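Local coordinates for ABC transporter periplasmic peptide-binding protein (Pseudoalteromonas, PDB 4QFL) that binds dipeptides such as Ala-Phe in the periplasm and probably delivers them to an ABC transporter for uptake, at residues L31-E36 / G525-A530; K97-H102 / D231-E236; I214-R219 / R225-A230. All blocks are in the same frame, centred on the assembly; numbering follows the deposited sequence.

Interaction 1: residues L31-E36 / G525-A530; sequences LVYCAE and GAISLA
On one face of strand 31-35 in this periplasmic solute-binding fold, Tyr33 packs on Ile527 and Leu529 of a loop near the C-terminus, a small hydrophobic core joining the two ends of the chain. The strand runs between strands 241-246 and 264-266, and Tyr33 and Leu31, two residues apart, send their side chains from it toward the loop, while Val32 between them points away. With CG anti to the backbone N (chi1 -177°), the Tyr33 ring reaches out from the strand and is met obliquely by two branched chains. Leu529 CD1 lies 4.0 Å from Tyr33 CD2 and 4.4 Å from Leu31 CD2; leucine suits this place because it is long enough to carry one methyl to both strand residues. Further along the ring, Ile527 CG2 comes to 4.3 Å from Tyr33 CE2. Tyr244 of strand 241-246 also meets the Tyr33 ring. The loop has its own local brace, an ST turn in which Ser528 OG accepts from Ala530 N at 3.1 Å. Ile527 approaches from the direction opposite to Tyr33, and its far methyl, CD1, ends 3.3 Å from the phenolic oxygen, Tyr33 OH.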
loop_
_atom_site.group_PDB
_atom_site.type_symbol
_atom_site.label_atom_id
_atom_site.label_comp_id
_atom_site.label_asym_id
_atom_site.label_seq_id
_atom_site.Cartn_x
_atom_site.Cartn_y
_atom_site.Cartn_z
ATOM N N LEU A 31 10.194 21.677 -6.922
ATOM C CA LEU A 31 10.394 20.342 -7.434
ATOM C C LEU A 31 9.105 19.946 -8.115
ATOM O O LEU A 31 8.035 20.251 -7.622
ATOM C CB LEU A 31 10.730 19.377 -6.297
ATOM C CG LEU A 31 11.068 17.932 -6.681
ATOM C CD1 LEU A 31 11.829 17.253 -5.575
ATOM C CD2 LEU A 31 9.815 17.133 -7.012
ATOM N N VAL A 32 9.222 19.305 -9.275
ATOM C CA VAL A 32 8.078 18.748 -9.991
ATOM C C VAL A 32 8.183 17.217 -10.084
ATOM O O VAL A 32 9.130 16.671 -10.648
ATOM C CB VAL A 32 7.937 19.344 -11.396
ATOM C CG1 VAL A 32 6.742 18.731 -12.106
ATOM C CG2 VAL A 32 7.792 20.856 -11.310
ATOM N N TYR A 33 7.195 16.548 -9.501
ATOM C CA TYR A 33 7.143 15.102 -9.375
ATOM C C TYR A 33 6.086 14.581 -10.345
ATOM O O TYR A 33 4.928 14.999 -10.295
ATOM C CB TYR A 33 6.761 14.764 -7.931
ATOM C CG TYR A 33 6.709 13.296 -7.561
ATOM C CD1 TYR A 33 5.626 12.496 -7.934
ATOM C CD2 TYR A 33 7.718 12.715 -6.799
ATOM C CE1 TYR A 33 5.565 11.153 -7.577
ATOM C CE2 TYR A 33 7.665 11.378 -6.439
ATOM C CZ TYR A 33 6.587 10.604 -6.825
ATOM O OH TYR A 33 6.529 9.272 -6.467
ATOM N N CYS A 34 6.490 13.683 -11.240
ATOM C CA CYS A 34 5.563 13.058 -12.192
ATOM C C CYS A 34 4.903 11.856 -11.557
ATOM O O CYS A 34 5.546 10.818 -11.383
ATOM C CB CYS A 34 6.282 12.591 -13.459
ATOM S SG CYS A 34 6.108 13.696 -14.897
ATOM N N ALA A 35 3.619 12.005 -11.243
ATOM C CA ALA A 35 2.839 10.995 -10.523
ATOM C C ALA A 35 1.993 10.127 -11.451
ATOM O O ALA A 35 1.445 10.604 -12.444
ATOM C CB ALA A 35 1.955 11.672 -9.505
ATOM N N GLU A 36 1.872 8.849 -11.114
ATOM C CA GLU A 36 1.189 7.897 -11.985
ATOM C C GLU A 36 -0.346 7.899 -11.867
ATOM O O GLU A 36 -1.033 7.262 -12.663
ATOM C CB GLU A 36 1.756 6.481 -11.784
ATOM C CG GLU A 36 1.274 5.740 -10.523
ATOM C CD GLU A 36 2.107 6.031 -9.294
ATOM O OE1 GLU A 36 2.901 7.001 -9.299
ATOM O OE2 GLU A 36 1.976 5.275 -8.309
ATOM N N GLY A 525 6.841 0.964 2.658
ATOM C CA GLY A 525 6.211 2.246 2.894
ATOM C C GLY A 525 6.248 3.190 1.714
ATOM O O GLY A 525 6.882 2.921 0.697
ATOM N N ALA A 526 5.555 4.312 1.864
ATOM C CA ALA A 526 5.428 5.296 0.799
ATOM C C ALA A 526 6.688 6.126 0.595
ATOM O O ALA A 526 7.544 6.217 1.470
ATOM C CB ALA A 526 4.255 6.204 1.078
ATOM N N ILE A 527 6.783 6.724 -0.587
ATOM C CA ILE A 527 7.847 7.651 -0.933
ATOM C C ILE A 527 7.780 8.878 -0.022
ATOM O O ILE A 527 6.698 9.271 0.401
ATOM C CB ILE A 527 7.699 8.085 -2.409
ATOM C CG1 ILE A 527 8.419 7.097 -3.331
ATOM C CG2 ILE A 527 8.205 9.488 -2.612
ATOM C CD1 ILE A 527 7.670 6.782 -4.631
ATOM N N SER A 528 8.933 9.471 0.294
ATOM C CA SER A 528 8.947 10.722 1.057
ATOM C C SER A 528 9.826 11.770 0.411
ATOM O O SER A 528 10.957 11.486 0.020
ATOM C CB SER A 528 9.393 10.498 2.501
ATOM O OG SER A 528 9.556 11.734 3.179
ATOM N N LEU A 529 9.286 12.981 0.297
ATOM C CA LEU A 529 10.038 14.131 -0.202
ATOM C C LEU A 529 10.323 15.109 0.927
ATOM O O LEU A 529 10.678 16.254 0.687
ATOM C CB LEU A 529 9.270 14.843 -1.315
ATOM C CG LEU A 529 8.858 14.036 -2.551
ATOM C CD1 LEU A 529 8.139 14.932 -3.549
ATOM C CD2 LEU A 529 10.041 13.346 -3.210
ATOM N N ALA A 530 10.161 14.642 2.159
ATOM C CA ALA A 530 10.386 15.458 3.346
ATOM C C ALA A 530 11.773 16.098 3.384
ATOM O O ALA A 530 11.927 17.222 3.863
ATOM C CB ALA A 530 10.156 14.633 4.609
#

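Interaction 2: residues K97-H102 / D231-E236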
loop_
_atom_site.group_PDB
_atom_site.type_symbol
_atom_site.label_atom_id
_atom_site.label_comp_id
_atom_site.label_asym_id
_atom_site.label_seq_id
_atom_site.Cartn_x
_atom_site.Cartn_y
_atom_site.Cartn_z
ATOM N N LYS A 97 5.856 18.130 22.375
ATOM C CA LYS A 97 5.320 19.453 22.661
ATOM C C LYS A 97 5.821 20.453 21.629
ATOM O O LYS A 97 6.914 20.295 21.074
ATOM C CB LYS A 97 5.737 19.911 24.070
ATOM C CG LYS A 97 4.626 19.912 25.136
ATOM C CD LYS A 97 5.113 20.578 26.425
ATOM C CE LYS A 97 3.971 21.024 27.313
ATOM N NZ LYS A 97 2.983 21.863 26.581
ATOM N N GLY A 98 5.023 21.479 21.360
ATOM C CA GLY A 98 5.451 22.544 20.477
ATOM C C GLY A 98 5.253 22.276 18.998
ATOM O O GLY A 98 5.887 22.915 18.164
ATOM N N VAL A 99 4.368 21.350 18.655
ATOM C CA VAL A 99 4.145 21.025 17.251
ATOM C C VAL A 99 2.948 21.790 16.734
ATOM O O VAL A 99 1.862 21.685 17.287
ATOM C CB VAL A 99 3.870 19.532 17.041
ATOM C CG1 VAL A 99 3.506 19.274 15.581
ATOM C CG2 VAL A 99 5.076 18.703 17.476
ATOM N N LYS A 100 3.152 22.554 15.669
ATOM C CA LYS A 100 2.097 23.402 15.127
ATOM C C LYS A 100 1.418 22.790 13.918
ATOM O O LYS A 100 2.080 22.302 13.006
ATOM C CB LYS A 100 2.656 24.774 14.729
ATOM C CG LYS A 100 2.943 25.704 15.900
ATOM C CD LYS A 100 3.606 26.959 15.417
ATOM C CE LYS A 100 4.121 27.793 16.566
ATOM N NZ LYS A 100 4.751 29.030 16.053
ATOM N N PHE A 101 0.095 22.833 13.909
ATOM C CA PHE A 101 -0.652 22.514 12.706
ATOM C C PHE A 101 -0.497 23.614 11.668
ATOM O O PHE A 101 -0.219 24.764 12.005
ATOM C CB PHE A 101 -2.130 22.284 13.022
ATOM C CG PHE A 101 -2.401 20.955 13.657
ATOM C CD1 PHE A 101 -2.387 19.794 12.898
ATOM C CD2 PHE A 101 -2.655 20.858 15.012
ATOM C CE1 PHE A 101 -2.630 18.560 13.475
ATOM C CE2 PHE A 101 -2.897 19.630 15.592
ATOM C CZ PHE A 101 -2.878 18.479 14.820
ATOM N N HIS A 102 -0.681 23.242 10.403
ATOM C CA HIS A 102 -0.596 24.173 9.276
ATOM C C HIS A 102 -1.508 25.377 9.391
ATOM O O HIS A 102 -2.655 25.282 9.822
ATOM C CB HIS A 102 -0.945 23.469 7.963
ATOM C CG HIS A 102 0.003 22.378 7.590
ATOM N ND1 HIS A 102 -0.359 21.337 6.766
ATOM C CD2 HIS A 102 1.297 22.168 7.918
ATOM C CE1 HIS A 102 0.670 20.527 6.607
ATOM N NE2 HIS A 102 1.687 21.007 7.297
ATOM N N ASP A 231 7.089 26.380 9.636
ATOM C CA ASP A 231 7.020 26.090 11.067
ATOM C C ASP A 231 7.156 24.614 11.374
ATOM O O ASP A 231 6.731 24.168 12.434
ATOM C CB ASP A 231 5.693 26.572 11.646
ATOM C CG ASP A 231 5.700 28.051 11.965
ATOM O OD1 ASP A 231 6.666 28.517 12.616
ATOM O OD2 ASP A 231 4.744 28.748 11.558
ATOM N N TYR A 232 7.748 23.858 10.457
ATOM C CA TYR A 232 7.853 22.412 10.632
ATOM C C TYR A 232 8.761 22.013 11.804
ATOM O O TYR A 232 9.900 22.450 11.902
ATOM C CB TYR A 232 8.308 21.740 9.332
ATOM C CG TYR A 232 8.283 20.234 9.420
ATOM C CD1 TYR A 232 7.141 19.573 9.831
ATOM C CD2 TYR A 232 9.396 19.478 9.094
ATOM C CE1 TYR A 232 7.104 18.205 9.927
ATOM C CE2 TYR A 232 9.369 18.096 9.180
ATOM C CZ TYR A 232 8.216 17.469 9.602
ATOM O OH TYR A 232 8.157 16.099 9.694
ATOM N N TRP A 233 8.255 21.158 12.677
ATOM C CA TRP A 233 8.952 20.856 13.915
ATOM C C TRP A 233 10.249 20.114 13.703
ATOM O O TRP A 233 11.236 20.395 14.371
ATOM C CB TRP A 233 8.065 20.026 14.829
ATOM C CG TRP A 233 7.670 18.706 14.234
ATOM C CD1 TRP A 233 6.623 18.476 13.387
ATOM C CD2 TRP A 233 8.297 17.434 14.445
ATOM N NE1 TRP A 233 6.564 17.144 13.058
ATOM C CE2 TRP A 233 7.576 16.480 13.697
ATOM C CE3 TRP A 233 9.394 17.005 15.199
ATOM C CZ2 TRP A 233 7.912 15.132 13.675
ATOM C CZ3 TRP A 233 9.728 15.660 15.174
ATOM C CH2 TRP A 233 8.984 14.740 14.420
ATOM N N LYS A 234 10.245 19.145 12.800
ATOM C CA LYS A 234 11.344 18.197 12.736
ATOM C C LYS A 234 12.612 18.812 12.162
ATOM O O LYS A 234 13.696 18.645 12.724
ATOM C CB LYS A 234 10.954 16.954 11.945
ATOM C CG LYS A 234 12.065 15.945 11.850
ATOM C CD LYS A 234 11.913 15.067 10.617
ATOM C CE LYS A 234 11.166 13.809 10.944
ATOM N NZ LYS A 234 9.870 14.118 11.607
ATOM N N HIS A 235 12.483 19.515 11.042
ATOM C CA HIS A 235 13.643 20.138 10.419
ATOM C C HIS A 235 13.268 21.339 9.575
ATOM O O HIS A 235 12.100 21.593 9.327
ATOM C CB HIS A 235 14.456 19.120 9.595
ATOM C CG HIS A 235 13.687 18.452 8.493
ATOM N ND1 HIS A 235 13.525 19.016 7.244
ATOM C CD2 HIS A 235 13.072 17.246 8.441
ATOM C CE1 HIS A 235 12.823 18.198 6.479
ATOM N NE2 HIS A 235 12.538 17.117 7.181
ATOM N N GLU A 236 14.277 22.094 9.156
ATOM C CA GLU A 236 14.063 23.205 8.253
ATOM C C GLU A 236 13.851 22.629 6.864
ATOM O O GLU A 236 14.752 22.037 6.294
ATOM C CB GLU A 236 15.277 24.134 8.261
ATOM C CG GLU A 236 15.084 25.387 7.438
ATOM C CD GLU A 236 14.000 26.287 8.002
ATOM O OE1 GLU A 236 13.903 26.401 9.246
ATOM O OE2 GLU A 236 13.238 26.877 7.206
HETATM O O HOH W 1 5.774 22.918 14.709
#
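Val99 and Trp233 form the apolar heart of this contact, lying side by side and pointing the same way. Trp233 CG sits between the backbone N and the carbonyl carbon (chi1 61°), which sets the indole alongside Val99. Val99 CG1 approaches Trp233 CD1 to 3.9 Å, while Val99 CG2 sits over one face of the indole; a compact forked residue can thus touch the flat ring with both methyls. Lys234 CB rests on the other face, 3.5 Å above the plane near the rim. Beside this pair an extended Lys100 crosses Asp231, its NZ 4.0 Å from Asp231 OD1, a long salt bridge at the exposed margin, where a long lysine can stretch to a short aspartate. Between the backbones a water accepts from Lys100 N at 2.8 Å and hydrogen-bonds Asp231 O, also at 2.8 Å, linking two main chains that do not meet directly. In the next shell, Asp62 takes Trp233 NE1 on OD2 and bonds Tyr232 OH through OD1, so one carboxylate fixes two neighbouring aromatic groups. On the facing segment, Gly98 adopts positive phi (84°) just before Val99; at these backbone angles a CB would collide with the carbonyl oxygen of Lys97, which explains the glycine. The whole is a water-bridged packing of two loops of the solute-binding fold, one following strand 90-95 and the other connecting strands 223-228 and 241-246.

Interaction 3: residues I214-R219 / R225-A230; sequences IYKEYR and RFYKNA
Arg225 and Glu217 form a hydrogen-bonded pair between two antiparallel strands and run side by side on the same face of the sheet. From the start of the arginine, CB lies 3.9 Å from Glu217 CB. CG continues anti to the backbone N (chi1 -173°), and CD packs 3.9 Å from Lys216 CG, alkyl chain against alkyl chain. A bend at chi3 turns NE onto Glu217 OE1, 3.0 Å away, in a salt bridge with an N-H...O angle of 157°. The oxygen lies near the guanidinium plane, but the donor reaches it from above the carboxylate, the two planes being 44° apart. At the tip, NH2 ends 3.9 Å from Glu217 OE1, a contact only; within this pair NE alone makes the side-chain hydrogen bond. The Arg225 side chain also touches Gln241 and Val243 of strand 241-246. With an alanine here, Glu217 would probably lose its charged mate and Lys216 CG the methylene packed beside it. Arg225 O accepts from both Lys216 N (3.0 Å) and Glu217 N (3.1 Å), while Arg225 N returns a nearly straight bond to Glu217 O. Two residues facing one, with the register shifted by one, make a classic beta bulge in the hairpin of strands 213-219 and 223-228.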
loop_
_atom_site.group_PDB
_atom_site.type_symbol
_atom_site.label_atom_id
_atom_site.label_comp_id
_atom_site.label_asym_id
_atom_site.label_seq_id
_atom_site.Cartn_x
_atom_site.Cartn_y
_atom_site.Cartn_z
ATOM N N ILE A 214 2.505 22.090 2.983
ATOM C CA ILE A 214 1.142 22.512 3.249
ATOM C C ILE A 214 0.364 22.493 1.958
ATOM O O ILE A 214 0.914 22.764 0.894
ATOM C CB ILE A 214 1.112 23.945 3.813
ATOM C CG1 ILE A 214 2.031 24.044 5.028
ATOM C CG2 ILE A 214 -0.306 24.365 4.160
ATOM C CD1 ILE A 214 2.076 25.421 5.635
ATOM N N TYR A 215 -0.917 22.173 2.046
ATOM C CA TYR A 215 -1.789 22.163 0.873
ATOM C C TYR A 215 -2.002 23.566 0.298
ATOM O O TYR A 215 -2.344 24.505 1.029
ATOM C CB TYR A 215 -3.134 21.534 1.233
ATOM C CG TYR A 215 -4.169 21.585 0.138
ATOM C CD1 TYR A 215 -4.930 22.731 -0.068
ATOM C CD2 TYR A 215 -4.404 20.482 -0.674
ATOM C CE1 TYR A 215 -5.888 22.781 -1.059
ATOM C CE2 TYR A 215 -5.361 20.523 -1.672
ATOM C CZ TYR A 215 -6.101 21.677 -1.854
ATOM O OH TYR A 215 -7.055 21.732 -2.838
ATOM N N LYS A 216 -1.797 23.700 -1.011
ATOM C CA LYS A 216 -2.074 24.953 -1.720
ATOM C C LYS A 216 -3.200 24.796 -2.752
ATOM O O LYS A 216 -4.189 25.528 -2.717
ATOM C CB LYS A 216 -0.801 25.482 -2.387
ATOM C CG LYS A 216 -0.975 26.779 -3.146
ATOM C CD LYS A 216 -1.323 27.929 -2.219
ATOM C CE LYS A 216 -1.713 29.189 -3.003
ATOM N NZ LYS A 216 -0.600 29.714 -3.850
ATOM N N GLU A 217 -3.069 23.817 -3.644
ATOM C CA GLU A 217 -3.921 23.748 -4.821
ATOM C C GLU A 217 -4.047 22.332 -5.384
ATOM O O GLU A 217 -3.139 21.518 -5.265
ATOM C CB GLU A 217 -3.332 24.676 -5.887
ATOM C CG GLU A 217 -4.166 24.874 -7.134
ATOM C CD GLU A 217 -3.428 25.697 -8.175
ATOM O OE1 GLU A 217 -2.520 26.464 -7.788
ATOM O OE2 GLU A 217 -3.743 25.572 -9.378
ATOM N N TYR A 218 -5.179 22.060 -6.017
ATOM C CA TYR A 218 -5.413 20.781 -6.670
ATOM C C TYR A 218 -6.318 20.948 -7.898
ATOM O O TYR A 218 -7.454 21.405 -7.783
ATOM C CB TYR A 218 -6.015 19.795 -5.664
ATOM C CG TYR A 218 -6.532 18.482 -6.234
ATOM C CD1 TYR A 218 -5.748 17.694 -7.078
ATOM C CD2 TYR A 218 -7.803 18.020 -5.898
ATOM C CE1 TYR A 218 -6.226 16.488 -7.577
ATOM C CE2 TYR A 218 -8.286 16.824 -6.394
ATOM C CZ TYR A 218 -7.498 16.064 -7.227
ATOM O OH TYR A 218 -8.007 14.883 -7.695
ATOM N N ARG A 219 -5.801 20.607 -9.076
ATOM C CA ARG A 219 -6.621 20.547 -10.282
ATOM C C ARG A 219 -6.880 19.082 -10.560
ATOM O O ARG A 219 -5.942 18.340 -10.856
ATOM C CB ARG A 219 -5.884 21.134 -11.482
ATOM C CG ARG A 219 -5.253 22.489 -11.256
ATOM C CD ARG A 219 -5.508 23.398 -12.460
ATOM N NE ARG A 219 -5.435 22.684 -13.737
ATOM C CZ ARG A 219 -6.078 23.060 -14.843
ATOM N NH1 ARG A 219 -6.853 24.140 -14.829
ATOM N NH2 ARG A 219 -5.952 22.356 -15.965
ATOM N N ARG A 225 -0.384 21.067 -5.868
ATOM C CA ARG A 225 0.631 22.012 -5.476
ATOM C C ARG A 225 0.661 22.117 -3.950
ATOM O O ARG A 225 -0.375 22.316 -3.309
ATOM C CB ARG A 225 0.328 23.366 -6.118
ATOM C CG ARG A 225 1.395 24.400 -5.929
ATOM C CD ARG A 225 0.901 25.755 -6.398
ATOM N NE ARG A 225 0.353 25.717 -7.752
ATOM C CZ ARG A 225 1.094 25.685 -8.854
ATOM N NH1 ARG A 225 2.415 25.660 -8.765
ATOM N NH2 ARG A 225 0.518 25.664 -10.046
ATOM N N PHE A 226 1.855 21.935 -3.387
ATOM C CA PHE A 226 2.114 22.132 -1.967
ATOM C C PHE A 226 3.198 23.194 -1.807
ATOM O O PHE A 226 3.995 23.435 -2.727
ATOM C CB PHE A 226 2.663 20.860 -1.314
ATOM C CG PHE A 226 1.707 19.693 -1.291
ATOM C CD1 PHE A 226 0.333 19.878 -1.321
ATOM C CD2 PHE A 226 2.202 18.397 -1.218
ATOM C CE1 PHE A 226 -0.528 18.796 -1.290
ATOM C CE2 PHE A 226 1.340 17.303 -1.188
ATOM C CZ PHE A 226 -0.030 17.510 -1.225
ATOM N N TYR A 227 3.246 23.822 -0.638
ATOM C CA TYR A 227 4.355 24.712 -0.331
ATOM C C TYR A 227 4.975 24.406 1.025
ATOM O O TYR A 227 4.355 23.787 1.893
ATOM C CB TYR A 227 3.946 26.182 -0.440
ATOM C CG TYR A 227 2.940 26.638 0.584
ATOM C CD1 TYR A 227 1.593 26.341 0.443
ATOM C CD2 TYR A 227 3.336 27.382 1.683
ATOM C CE1 TYR A 227 0.668 26.765 1.373
ATOM C CE2 TYR A 227 2.422 27.814 2.615
ATOM C CZ TYR A 227 1.089 27.506 2.457
ATOM O OH TYR A 227 0.177 27.939 3.387
ATOM N N LYS A 228 6.212 24.843 1.191
ATOM C CA LYS A 228 6.980 24.542 2.386
ATOM C C LYS A 228 6.283 25.024 3.668
ATOM O O LYS A 228 5.721 26.123 3.724
ATOM C CB LYS A 228 8.387 25.137 2.250
ATOM C CG LYS A 228 8.856 25.942 3.427
ATOM C CD LYS A 228 10.336 26.273 3.309
ATOM C CE LYS A 228 10.889 26.739 4.647
ATOM N NZ LYS A 228 12.374 26.778 4.677
ATOM N N ASN A 229 6.291 24.172 4.687
ATOM C CA ASN A 229 5.835 24.559 6.020
ATOM C C ASN A 229 6.973 25.194 6.807
ATOM O O ASN A 229 7.852 24.489 7.310
ATOM C CB ASN A 229 5.285 23.352 6.781
ATOM C CG ASN A 229 4.971 23.673 8.233
ATOM O OD1 ASN A 229 4.988 24.835 8.645
ATOM N ND2 ASN A 229 4.682 22.646 9.010
ATOM N N ALA A 230 6.951 26.522 6.914
ATOM C CA ALA A 230 8.026 27.267 7.579
ATOM C C ALA A 230 8.153 26.938 9.066
ATOM O O ALA A 230 9.193 27.175 9.674
ATOM C CB ALA A 230 7.830 28.767 7.378
#

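Strand 241-246 pairs with both 30-35 and 223-228, so interactions 1 and 3 reach the same sheet without touching, their centres 14 Å and nearest atoms about 7 Å apart. Interaction 3 lies along the chain inside the loop closed by interaction 2, and both lie inside that closed by interaction 1. Interactions 2 and 3 are joined by a salt bridge of Lys228 NZ to Glu236 OE2 (2.7 Å) and by His102 CD2 against Ile214 CG1 (3.5 Å). Between interactions 1 and 2, Ala530 O packs 2.9 Å from His235 CE1. Interaction 1 lies outside the pocket's first shell: the Ile527 side chain is about 10 Å from the bound alanine and phenylalanine, and Glu36 forms a salt bridge with Arg383 of the phenylalanine pocket.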